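Local coordinates for protein glycogen synthase (Cyanobacterium sp. CLg1, PDB 6GNF) that belongs to the starch and bacterial glycogen synthase family of two-domain glycosyltransferases and is modelled here with ADP and a glycan, at residues Gln206-Leu217 / Met252-Ala260; Phe136-Leu144 / Trp172-Leu181. All blocks are in the same frame, centred on the assembly; numbering follows the deposited sequence.

Contact 1: residues Gln206-Leu217 / Met252-Ala260; sequences QGRFPSSKFDAL and MYMLNWLKA. With SO4 (sulfate ion), chain I; SO4 (sulfate ion), chain J.
F209 and L255 form the hydrogen-bonded pair of a short antiparallel beta ladder in which strand 208-209 edges a three-stranded sheet, with 251-256 in the middle and 228-231 beyond. In this pair L255 N donates to F209 O (2.8 Å) and F209 N to L255 O. The neighbouring pair, R208 with N256, is non-hydrogen-bonded. Just before strand 208-209, G207 O accepts from W257 N and Q206 O from L258 N (2.9 Å), so carbonyls of the strand's approach take up amides of the first turn of helix 257-264.

Side-chain polar bonds converge on Q206 OE1, which accepts three N-H groups. N256 ND2 reaches it from across the contact at 3.0 Å, while R208 grips it side-on through NE and NH2 with OE1 in the guanidinium plane. R208 NH2 also forms a salt bridge with E288, and NH1 a hydrogen bond to F233 O. N256, with CG anti to its own N (chi1 -172°), turns OD1 back to K259 N as the N-cap of the helix. At the outer end a sulfate, probably from the crystallisation liquor, takes S211 OG and S212 N on its O1.

Apolar contacts fill the side of the sheet bearing F209 and L255. L255 CD1 packs on the F214 backbone and on L217 CD1. L217 CD2 touches W257 CZ2 at 3.7 Å. The F209 ring meets the W257 indole obliquely, planes 56° apart, with F209 CE2 over the centre of the indole, 3.5 Å from W257 CE2.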
loop_
_atom_site.group_PDB
_atom_site.type_symbol
_atom_site.label_atom_id
_atom_site.label_comp_id
_atom_site.label_asym_id
_atom_site.label_seq_id
_atom_site.Cartn_x
_atom_site.Cartn_y
_atom_site.Cartn_z
ATOM N N GLN A 206 -1.780 8.832 -9.609
ATOM C CA GLN A 206 -0.752 9.829 -9.864
ATOM C C GLN A 206 -1.157 11.268 -9.529
ATOM O O GLN A 206 -0.335 12.169 -9.656
ATOM C CB GLN A 206 -0.362 9.743 -11.344
ATOM C CG GLN A 206 0.082 8.358 -11.772
ATOM C CD GLN A 206 0.402 8.258 -13.250
ATOM O OE1 GLN A 206 0.074 9.149 -14.036
ATOM N NE2 GLN A 206 1.004 7.146 -13.645
ATOM N N GLY A 207 -2.398 11.481 -9.097
ATOM C CA GLY A 207 -2.912 12.817 -8.863
ATOM C C GLY A 207 -3.117 13.526 -10.177
ATOM O O GLY A 207 -2.612 14.635 -10.379
ATOM N N ARG A 208 -3.827 12.859 -11.088
ATOM C CA ARG A 208 -4.254 13.475 -12.320
ATOM C C ARG A 208 -5.513 14.274 -12.030
ATOM O O ARG A 208 -6.484 13.727 -11.513
ATOM C CB ARG A 208 -4.535 12.425 -13.391
ATOM C CG ARG A 208 -3.323 11.584 -13.739
ATOM C CD ARG A 208 -3.614 10.651 -14.896
ATOM N NE ARG A 208 -2.491 9.763 -15.172
ATOM C CZ ARG A 208 -2.405 8.963 -16.235
ATOM N NH1 ARG A 208 -3.382 8.933 -17.134
ATOM N NH2 ARG A 208 -1.339 8.188 -16.403
ATOM N N PHE A 209 -5.464 15.573 -12.322
ATOM C CA PHE A 209 -6.591 16.466 -12.117
ATOM C C PHE A 209 -6.724 17.387 -13.306
ATOM O O PHE A 209 -5.745 17.631 -14.000
ATOM C CB PHE A 209 -6.372 17.311 -10.864
ATOM C CG PHE A 209 -6.283 16.507 -9.618
ATOM C CD1 PHE A 209 -7.412 15.874 -9.112
ATOM C CD2 PHE A 209 -5.078 16.360 -8.955
ATOM C CE1 PHE A 209 -7.343 15.119 -7.964
ATOM C CE2 PHE A 209 -5.000 15.604 -7.808
ATOM C CZ PHE A 209 -6.136 14.988 -7.310
ATOM N N PRO A 210 -7.934 17.909 -13.548
ATOM C CA PRO A 210 -8.100 18.863 -14.638
ATOM C C PRO A 210 -7.231 20.094 -14.447
ATOM O O PRO A 210 -6.983 20.501 -13.312
ATOM C CB PRO A 210 -9.581 19.248 -14.553
ATOM C CG PRO A 210 -10.233 18.154 -13.782
ATOM C CD PRO A 210 -9.196 17.661 -12.829
ATOM N N SER A 211 -6.807 20.695 -15.548
ATOM C CA SER A 211 -5.916 21.840 -15.489
ATOM C C SER A 211 -6.609 23.041 -14.853
ATOM O O SER A 211 -5.962 23.876 -14.235
ATOM C CB SER A 211 -5.383 22.163 -16.875
ATOM O OG SER A 211 -6.419 22.113 -17.827
ATOM N N SER A 212 -7.934 23.067 -14.938
ATOM C CA SER A 212 -8.745 24.081 -14.278
ATOM C C SER A 212 -8.624 24.073 -12.753
ATOM O O SER A 212 -9.077 25.007 -12.092
ATOM C CB SER A 212 -10.213 23.898 -14.648
ATOM O OG SER A 212 -10.665 22.645 -14.177
ATOM N N LYS A 213 -8.044 23.018 -12.188
ATOM C CA LYS A 213 -7.750 22.982 -10.759
ATOM C C LYS A 213 -6.371 23.544 -10.412
ATOM O O LYS A 213 -5.907 23.381 -9.284
ATOM C CB LYS A 213 -7.840 21.542 -10.230
ATOM C CG LYS A 213 -9.228 20.907 -10.312
ATOM C CD LYS A 213 -10.285 21.658 -9.515
ATOM C CE LYS A 213 -9.995 21.645 -8.026
ATOM N NZ LYS A 213 -10.907 22.563 -7.296
ATOM N N PHE A 214 -5.705 24.198 -11.359
ATOM C CA PHE A 214 -4.355 24.714 -11.094
ATOM C C PHE A 214 -4.351 25.838 -10.059
ATOM O O PHE A 214 -3.516 25.854 -9.168
ATOM C CB PHE A 214 -3.662 25.197 -12.374
ATOM C CG PHE A 214 -2.318 25.811 -12.114
ATOM C CD1 PHE A 214 -1.252 25.022 -11.731
ATOM C CD2 PHE A 214 -2.131 27.179 -12.206
ATOM C CE1 PHE A 214 -0.017 25.584 -11.462
ATOM C CE2 PHE A 214 -0.904 27.746 -11.939
ATOM C CZ PHE A 214 0.156 26.950 -11.566
ATOM N N ASP A 215 -5.333 26.730 -10.125
ATOM C CA ASP A 215 -5.355 27.890 -9.238
ATOM C C ASP A 215 -5.484 27.472 -7.776
ATOM O O ASP A 215 -5.070 28.200 -6.886
ATOM C CB ASP A 215 -6.494 28.846 -9.614
ATOM C CG ASP A 215 -6.268 29.544 -10.942
ATOM O OD1 ASP A 215 -5.101 29.657 -11.364
ATOM O OD2 ASP A 215 -7.258 30.000 -11.561
ATOM N N ALA A 216 -6.106 26.322 -7.534
ATOM C CA ALA A 216 -6.287 25.823 -6.185
ATOM C C ALA A 216 -4.988 25.395 -5.507
ATOM O O ALA A 216 -4.971 25.220 -4.288
ATOM C CB ALA A 216 -7.275 24.664 -6.185
ATOM N N LEU A 217 -3.920 25.207 -6.274
ATOM C CA LEU A 217 -2.627 24.803 -5.707
ATOM C C LEU A 217 -1.840 25.948 -5.066
ATOM O O LEU A 217 -0.939 25.701 -4.282
ATOM C CB LEU A 217 -1.773 24.134 -6.790
ATOM C CG LEU A 217 -2.421 22.921 -7.467
ATOM C CD1 LEU A 217 -1.474 22.314 -8.486
ATOM C CD2 LEU A 217 -2.829 21.885 -6.434
ATOM N N MET A 252 -5.720 14.501 -24.074
ATOM C CA MET A 252 -6.148 15.780 -23.522
ATOM C C MET A 252 -5.166 16.279 -22.459
ATOM O O MET A 252 -4.459 15.497 -21.816
ATOM C CB MET A 252 -7.561 15.664 -22.940
ATOM C CG MET A 252 -7.661 14.813 -21.679
ATOM S SD MET A 252 -9.371 14.364 -21.242
ATOM C CE MET A 252 -9.427 12.640 -21.716
ATOM N N TYR A 253 -5.159 17.589 -22.254
ATOM C CA TYR A 253 -4.234 18.222 -21.329
ATOM C C TYR A 253 -4.785 18.200 -19.910
ATOM O O TYR A 253 -5.972 18.392 -19.710
ATOM C CB TYR A 253 -3.959 19.656 -21.766
ATOM C CG TYR A 253 -3.137 20.419 -20.765
ATOM C CD1 TYR A 253 -1.785 20.148 -20.603
ATOM C CD2 TYR A 253 -3.717 21.395 -19.947
ATOM C CE1 TYR A 253 -1.027 20.841 -19.671
ATOM C CE2 TYR A 253 -2.961 22.093 -19.005
ATOM C CZ TYR A 253 -1.619 21.820 -18.874
ATOM O OH TYR A 253 -0.853 22.494 -17.940
ATOM N N MET A 254 -3.913 17.964 -18.932
ATOM C CA MET A 254 -4.300 17.979 -17.517
ATOM C C MET A 254 -3.071 18.138 -16.620
ATOM O O MET A 254 -1.955 18.295 -17.123
ATOM C CB MET A 254 -5.070 16.704 -17.152
ATOM C CG MET A 254 -4.270 15.412 -17.253
ATOM S SD MET A 254 -5.257 13.883 -17.136
ATOM C CE MET A 254 -6.206 13.940 -18.648
ATOM N N LEU A 255 -3.295 18.125 -15.306
ATOM C CA LEU A 255 -2.220 18.136 -14.319
ATOM C C LEU A 255 -1.914 16.727 -13.833
ATOM O O LEU A 255 -2.773 15.856 -13.860
ATOM C CB LEU A 255 -2.608 18.987 -13.112
ATOM C CG LEU A 255 -3.176 20.374 -13.408
ATOM C CD1 LEU A 255 -3.509 21.080 -12.109
ATOM C CD2 LEU A 255 -2.214 21.215 -14.237
ATOM N N ASN A 256 -0.689 16.532 -13.355
ATOM C CA ASN A 256 -0.226 15.261 -12.816
ATOM C C ASN A 256 0.736 15.553 -11.675
ATOM O O ASN A 256 1.896 15.892 -11.906
ATOM C CB ASN A 256 0.469 14.445 -13.911
ATOM C CG ASN A 256 0.815 13.034 -13.473
ATOM O OD1 ASN A 256 1.382 12.816 -12.402
ATOM N ND2 ASN A 256 0.482 12.061 -14.304
ATOM N N TRP A 257 0.256 15.395 -10.441
ATOM C CA TRP A 257 1.022 15.752 -9.252
ATOM C C TRP A 257 2.272 14.901 -9.097
ATOM O O TRP A 257 3.340 15.408 -8.752
ATOM C CB TRP A 257 0.175 15.570 -7.994
ATOM C CG TRP A 257 -0.890 16.584 -7.752
ATOM C CD1 TRP A 257 -1.399 17.484 -8.634
ATOM C CD2 TRP A 257 -1.599 16.774 -6.526
ATOM N NE1 TRP A 257 -2.377 18.243 -8.023
ATOM C CE2 TRP A 257 -2.521 17.814 -6.730
ATOM C CE3 TRP A 257 -1.544 16.157 -5.274
ATOM C CZ2 TRP A 257 -3.374 18.259 -5.725
ATOM C CZ3 TRP A 257 -2.403 16.600 -4.274
ATOM C CH2 TRP A 257 -3.298 17.645 -4.505
ATOM N N LEU A 258 2.142 13.600 -9.336
ATOM C CA LEU A 258 3.248 12.679 -9.115
ATOM C C LEU A 258 4.402 12.989 -10.051
ATOM O O LEU A 258 5.557 12.850 -9.672
ATOM C CB LEU A 258 2.806 11.234 -9.323
ATOM C CG LEU A 258 3.851 10.172 -8.980
ATOM C CD1 LEU A 258 4.265 10.279 -7.527
ATOM C CD2 LEU A 258 3.284 8.794 -9.261
ATOM N N LYS A 259 4.073 13.344 -11.289
ATOM C CA LYS A 259 5.072 13.794 -12.256
ATOM C C LYS A 259 5.856 14.976 -11.701
ATOM O O LYS A 259 7.078 14.948 -11.692
ATOM C CB LYS A 259 4.404 14.187 -13.567
ATOM C CG LYS A 259 5.344 14.797 -14.601
ATOM C CD LYS A 259 4.677 14.863 -15.964
ATOM C CE LYS A 259 5.481 15.679 -16.965
ATOM N NZ LYS A 259 5.483 17.134 -16.648
ATOM N N ALA A 260 5.141 15.997 -11.228
ATOM C CA ALA A 260 5.778 17.173 -10.640
ATOM C C ALA A 260 6.638 16.799 -9.438
ATOM O O ALA A 260 7.712 17.359 -9.239
ATOM C CB ALA A 260 4.732 18.207 -10.239
HETATM S S SO4 I . -10.339 21.523 -17.928
HETATM O O1 SO4 I . -8.964 21.933 -17.566
HETATM O O2 SO4 I . -11.023 22.601 -18.685
HETATM O O3 SO4 I . -11.111 21.269 -16.685
HETATM O O4 SO4 I . -10.252 20.300 -18.761
HETATM S S SO4 J . -6.118 9.903 -8.730
HETATM O O1 SO4 J . -4.747 9.919 -8.176
HETATM O O2 SO4 J . -6.375 11.174 -9.452
HETATM O O3 SO4 J . -7.081 9.721 -7.614
HETATM O O4 SO4 J . -6.251 8.784 -9.693
HETATM O O HOH W 1 -7.680 19.194 -17.773
#

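Contact 2: residues Phe136-Leu144 / Trp172-Leu181; sequences FAMLSQAAL and WHTSLLPLYL. With GLC (alpha-D-glucopyranose), chain D.
F136 and H173 meet edge-to-face at one end of a helix-helix packing within the Rossmann-like N-terminal domain, where the segments 136-144 and 177-181 of the two helices cross at -51°, their axes 9.1 Å apart at closest approach. With CG beside its backbone N (chi1 -62°), F136 presents a ring face to H173, whose CD2 lies 3.8 Å from F136 CE2. The F136 edge in turn points at the six-membered ring of W172, planes at 86°, in an offset edge-to-face pair. W172 and H173 belong to the glycan pocket: W172 NE1 donates to O3 of the glucose at 3.3 Å, and H173 CE1 comes close to the same oxygen.

No direct hydrogen bond joins the two segments; midway a water bridges them, lying 2.7 Å from S140 OG, donating to H173 O and accepting from L176 N.

Farther along, Y180 is a knob in the hole formed by A137, S140, Q141 and L144. The first torsion of Q141, with CG beside the backbone N, lays CG over the centre of the Y180 ring, a CH-pi contact almost on the ring normal; the chain then runs extended and takes OE1 to N81 N. L144 splits its methyls: CD2 reaches L177 CG and L181 CD1, and CD1 presses 3.5 Å from Y180 CB.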
loop_
_atom_site.group_PDB
_atom_site.type_symbol
_atom_site.label_atom_id
_atom_site.label_comp_id
_atom_site.label_asym_id
_atom_site.label_seq_id
_atom_site.Cartn_x
_atom_site.Cartn_y
_atom_site.Cartn_z
ATOM N N PHE A 136 -5.427 17.582 0.073
ATOM C CA PHE A 136 -4.081 17.026 0.077
ATOM C C PHE A 136 -2.992 18.051 -0.221
ATOM O O PHE A 136 -1.885 17.937 0.299
ATOM C CB PHE A 136 -3.996 15.803 -0.837
ATOM C CG PHE A 136 -4.894 14.678 -0.406
ATOM C CD1 PHE A 136 -4.978 14.308 0.932
ATOM C CD2 PHE A 136 -5.668 13.991 -1.332
ATOM C CE1 PHE A 136 -5.813 13.279 1.331
ATOM C CE2 PHE A 136 -6.505 12.952 -0.932
ATOM C CZ PHE A 136 -6.581 12.602 0.398
ATOM N N ALA A 137 -3.309 19.079 -1.001
ATOM C CA ALA A 137 -2.425 20.240 -1.069
ATOM C C ALA A 137 -2.252 20.852 0.332
ATOM O O ALA A 137 -1.153 21.260 0.711
ATOM C CB ALA A 137 -2.964 21.279 -2.035
ATOM N N MET A 138 -3.340 20.933 1.088
ATOM C CA MET A 138 -3.267 21.478 2.445
ATOM C C MET A 138 -2.416 20.603 3.374
ATOM O O MET A 138 -1.721 21.115 4.259
ATOM C CB MET A 138 -4.665 21.663 3.027
ATOM C CG MET A 138 -4.669 22.354 4.394
ATOM S SD MET A 138 -6.316 22.799 4.964
ATOM C CE MET A 138 -6.916 21.175 5.415
ATOM N N LEU A 139 -2.498 19.286 3.205
ATOM C CA LEU A 139 -1.655 18.374 3.975
ATOM C C LEU A 139 -0.170 18.636 3.744
ATOM O O LEU A 139 0.599 18.660 4.700
ATOM C CB LEU A 139 -1.979 16.914 3.636
ATOM C CG LEU A 139 -1.067 15.848 4.243
ATOM C CD1 LEU A 139 -1.045 15.938 5.758
ATOM C CD2 LEU A 139 -1.514 14.458 3.806
ATOM N N SER A 140 0.221 18.836 2.484
ATOM C CA SER A 140 1.629 19.063 2.147
ATOM C C SER A 140 2.144 20.364 2.753
ATOM O O SER A 140 3.254 20.413 3.249
ATOM C CB SER A 140 1.828 19.057 0.636
ATOM O OG SER A 140 1.465 17.784 0.133
ATOM N N GLN A 141 1.330 21.412 2.701
ATOM C CA GLN A 141 1.671 22.688 3.326
ATOM C C GLN A 141 1.782 22.569 4.834
ATOM O O GLN A 141 2.669 23.158 5.442
ATOM C CB GLN A 141 0.609 23.748 3.021
ATOM C CG GLN A 141 0.519 24.144 1.565
ATOM C CD GLN A 141 -0.691 25.008 1.286
ATOM O OE1 GLN A 141 -1.027 25.906 2.062
ATOM N NE2 GLN A 141 -1.366 24.737 0.183
ATOM N N ALA A 142 0.833 21.870 5.447
ATOM C CA ALA A 142 0.818 21.747 6.899
ATOM C C ALA A 142 2.014 20.955 7.414
ATOM O O ALA A 142 2.505 21.256 8.507
ATOM C CB ALA A 142 -0.480 21.100 7.363
ATOM N N ALA A 143 2.437 19.954 6.649
ATOM C CA ALA A 143 3.516 19.062 7.068
ATOM C C ALA A 143 4.856 19.775 7.101
ATOM O O ALA A 143 5.698 19.493 7.933
ATOM C CB ALA A 143 3.597 17.859 6.139
ATOM N N LEU A 144 5.047 20.727 6.195
ATOM C CA LEU A 144 6.319 21.436 6.106
ATOM C C LEU A 144 6.624 22.231 7.373
ATOM O O LEU A 144 7.800 22.360 7.736
ATOM C CB LEU A 144 6.338 22.359 4.884
ATOM C CG LEU A 144 6.575 21.680 3.532
ATOM C CD1 LEU A 144 6.094 22.555 2.396
ATOM C CD2 LEU A 144 8.040 21.332 3.342
ATOM N N TRP A 172 1.150 9.855 -4.339
ATOM C CA TRP A 172 0.750 11.071 -5.028
ATOM C C TRP A 172 0.165 12.138 -4.103
ATOM O O TRP A 172 0.283 13.324 -4.394
ATOM C CB TRP A 172 -0.222 10.760 -6.167
ATOM C CG TRP A 172 -1.575 10.335 -5.722
ATOM C CD1 TRP A 172 -2.011 9.056 -5.537
ATOM C CD2 TRP A 172 -2.686 11.185 -5.415
ATOM N NE1 TRP A 172 -3.324 9.055 -5.121
ATOM C CE2 TRP A 172 -3.761 10.351 -5.043
ATOM C CE3 TRP A 172 -2.876 12.567 -5.414
ATOM C CZ2 TRP A 172 -5.008 10.858 -4.687
ATOM C CZ3 TRP A 172 -4.114 13.067 -5.051
ATOM C CH2 TRP A 172 -5.163 12.214 -4.693
ATOM N N HIS A 173 -0.449 11.722 -2.997
ATOM C CA HIS A 173 -1.156 12.654 -2.099
ATOM C C HIS A 173 -0.252 13.749 -1.557
ATOM O O HIS A 173 -0.710 14.859 -1.271
ATOM C CB HIS A 173 -1.770 11.930 -0.897
ATOM C CG HIS A 173 -2.473 10.657 -1.245
ATOM N ND1 HIS A 173 -1.858 9.424 -1.162
ATOM C CD2 HIS A 173 -3.739 10.426 -1.671
ATOM C CE1 HIS A 173 -2.713 8.490 -1.536
ATOM N NE2 HIS A 173 -3.860 9.071 -1.851
ATOM N N THR A 174 1.015 13.403 -1.355
ATOM C CA THR A 174 1.991 14.304 -0.770
ATOM C C THR A 174 3.041 14.759 -1.787
ATOM O O THR A 174 4.078 15.321 -1.411
ATOM C CB THR A 174 2.721 13.607 0.387
ATOM O OG1 THR A 174 3.453 12.482 -0.128
ATOM C CG2 THR A 174 1.721 13.157 1.441
ATOM N N SER A 175 2.787 14.532 -3.074
ATOM C CA SER A 175 3.814 14.750 -4.090
ATOM C C SER A 175 4.040 16.219 -4.454
ATOM O O SER A 175 4.965 16.505 -5.193
ATOM C CB SER A 175 3.528 13.918 -5.347
ATOM O OG SER A 175 2.306 14.298 -5.938
ATOM N N LEU A 176 3.201 17.131 -3.962
ATOM C CA LEU A 176 3.439 18.572 -4.138
ATOM C C LEU A 176 4.351 19.170 -3.057
ATOM O O LEU A 176 4.809 20.301 -3.176
ATOM C CB LEU A 176 2.128 19.354 -4.148
ATOM C CG LEU A 176 1.103 19.036 -5.230
ATOM C CD1 LEU A 176 -0.155 19.845 -4.951
ATOM C CD2 LEU A 176 1.622 19.332 -6.619
ATOM N N LEU A 177 4.627 18.426 -1.998
ATOM C CA LEU A 177 5.459 18.947 -0.907
ATOM C C LEU A 177 6.821 19.510 -1.368
ATOM O O LEU A 177 7.273 20.536 -0.858
ATOM C CB LEU A 177 5.650 17.883 0.178
ATOM C CG LEU A 177 6.467 18.302 1.403
ATOM C CD1 LEU A 177 5.940 17.624 2.661
ATOM C CD2 LEU A 177 7.950 17.996 1.212
ATOM N N PRO A 178 7.493 18.833 -2.314
ATOM C CA PRO A 178 8.755 19.383 -2.815
ATOM C C PRO A 178 8.604 20.737 -3.505
ATOM O O PRO A 178 9.506 21.570 -3.417
ATOM C CB PRO A 178 9.232 18.327 -3.811
ATOM C CG PRO A 178 8.592 17.063 -3.360
ATOM C CD PRO A 178 7.248 17.477 -2.835
ATOM N N LEU A 179 7.464 20.970 -4.145
ATOM C CA LEU A 179 7.215 22.250 -4.796
ATOM C C LEU A 179 6.996 23.332 -3.749
ATOM O O LEU A 179 7.553 24.429 -3.860
ATOM C CB LEU A 179 6.018 22.182 -5.750
ATOM C CG LEU A 179 6.266 21.457 -7.078
ATOM C CD1 LEU A 179 6.439 19.963 -6.885
ATOM C CD2 LEU A 179 5.132 21.719 -8.053
ATOM N N TYR A 180 6.179 23.041 -2.740
ATOM C CA TYR A 180 5.935 23.996 -1.663
ATOM C C TYR A 180 7.206 24.276 -0.859
ATOM O O TYR A 180 7.447 25.418 -0.466
ATOM C CB TYR A 180 4.832 23.511 -0.728
ATOM C CG TYR A 180 3.459 23.505 -1.352
ATOM C CD1 TYR A 180 2.907 24.667 -1.871
ATOM C CD2 TYR A 180 2.703 22.343 -1.413
ATOM C CE1 TYR A 180 1.642 24.671 -2.444
ATOM C CE2 TYR A 180 1.438 22.335 -1.984
ATOM C CZ TYR A 180 0.911 23.496 -2.501
ATOM O OH TYR A 180 -0.345 23.488 -3.068
ATOM N N LEU A 181 8.017 23.244 -0.637
ATOM C CA LEU A 181 9.306 23.407 0.038
ATOM C C LEU A 181 10.151 24.466 -0.660
ATOM O O LEU A 181 10.733 25.340 -0.017
ATOM C CB LEU A 181 10.080 22.084 0.057
ATOM C CG LEU A 181 11.491 22.135 0.636
ATOM C CD1 LEU A 181 11.465 22.613 2.079
ATOM C CD2 LEU A 181 12.168 20.784 0.540
HETATM C C1 GLC D . -7.677 5.784 -3.802
HETATM C C2 GLC D . -6.412 6.611 -3.525
HETATM C C3 GLC D . -5.186 5.703 -3.571
HETATM C C4 GLC D . -5.359 4.546 -2.590
HETATM C C5 GLC D . -6.624 3.766 -2.972
HETATM C C6 GLC D . -6.878 2.521 -2.108
HETATM O O2 GLC D . -6.251 7.651 -4.496
HETATM O O3 GLC D . -3.990 6.424 -3.281
HETATM O O4 GLC D . -4.182 3.733 -2.659
HETATM O O5 GLC D . -7.750 4.658 -2.909
HETATM O O6 GLC D . -7.076 2.850 -0.724
HETATM O O HOH W 2 0.590 16.981 -2.316
#

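Contact 2 closes in the chain before contact 1 opens, and their centres lie 14 Å apart on one side of the chain's centre, within the same catalytic domain. They touch directly: Y180 OH lies 2.6 Å from L217 O, a probable hydrogen bond, S175 OG approaches W257 O to 3.2 Å, and G207 CA packs 3.5 Å from W172 CE3. W257 also spans them, its side chain meeting F136, S175 and L176. Contact 2 reaches the glycan pocket itself through W172 and H173; contact 1 stands one layer back, the G207 residue about 8 Å from a bound alpha-D-glucopyranose and the F209 side chain about 8 Å from a beta-D-glucopyranose.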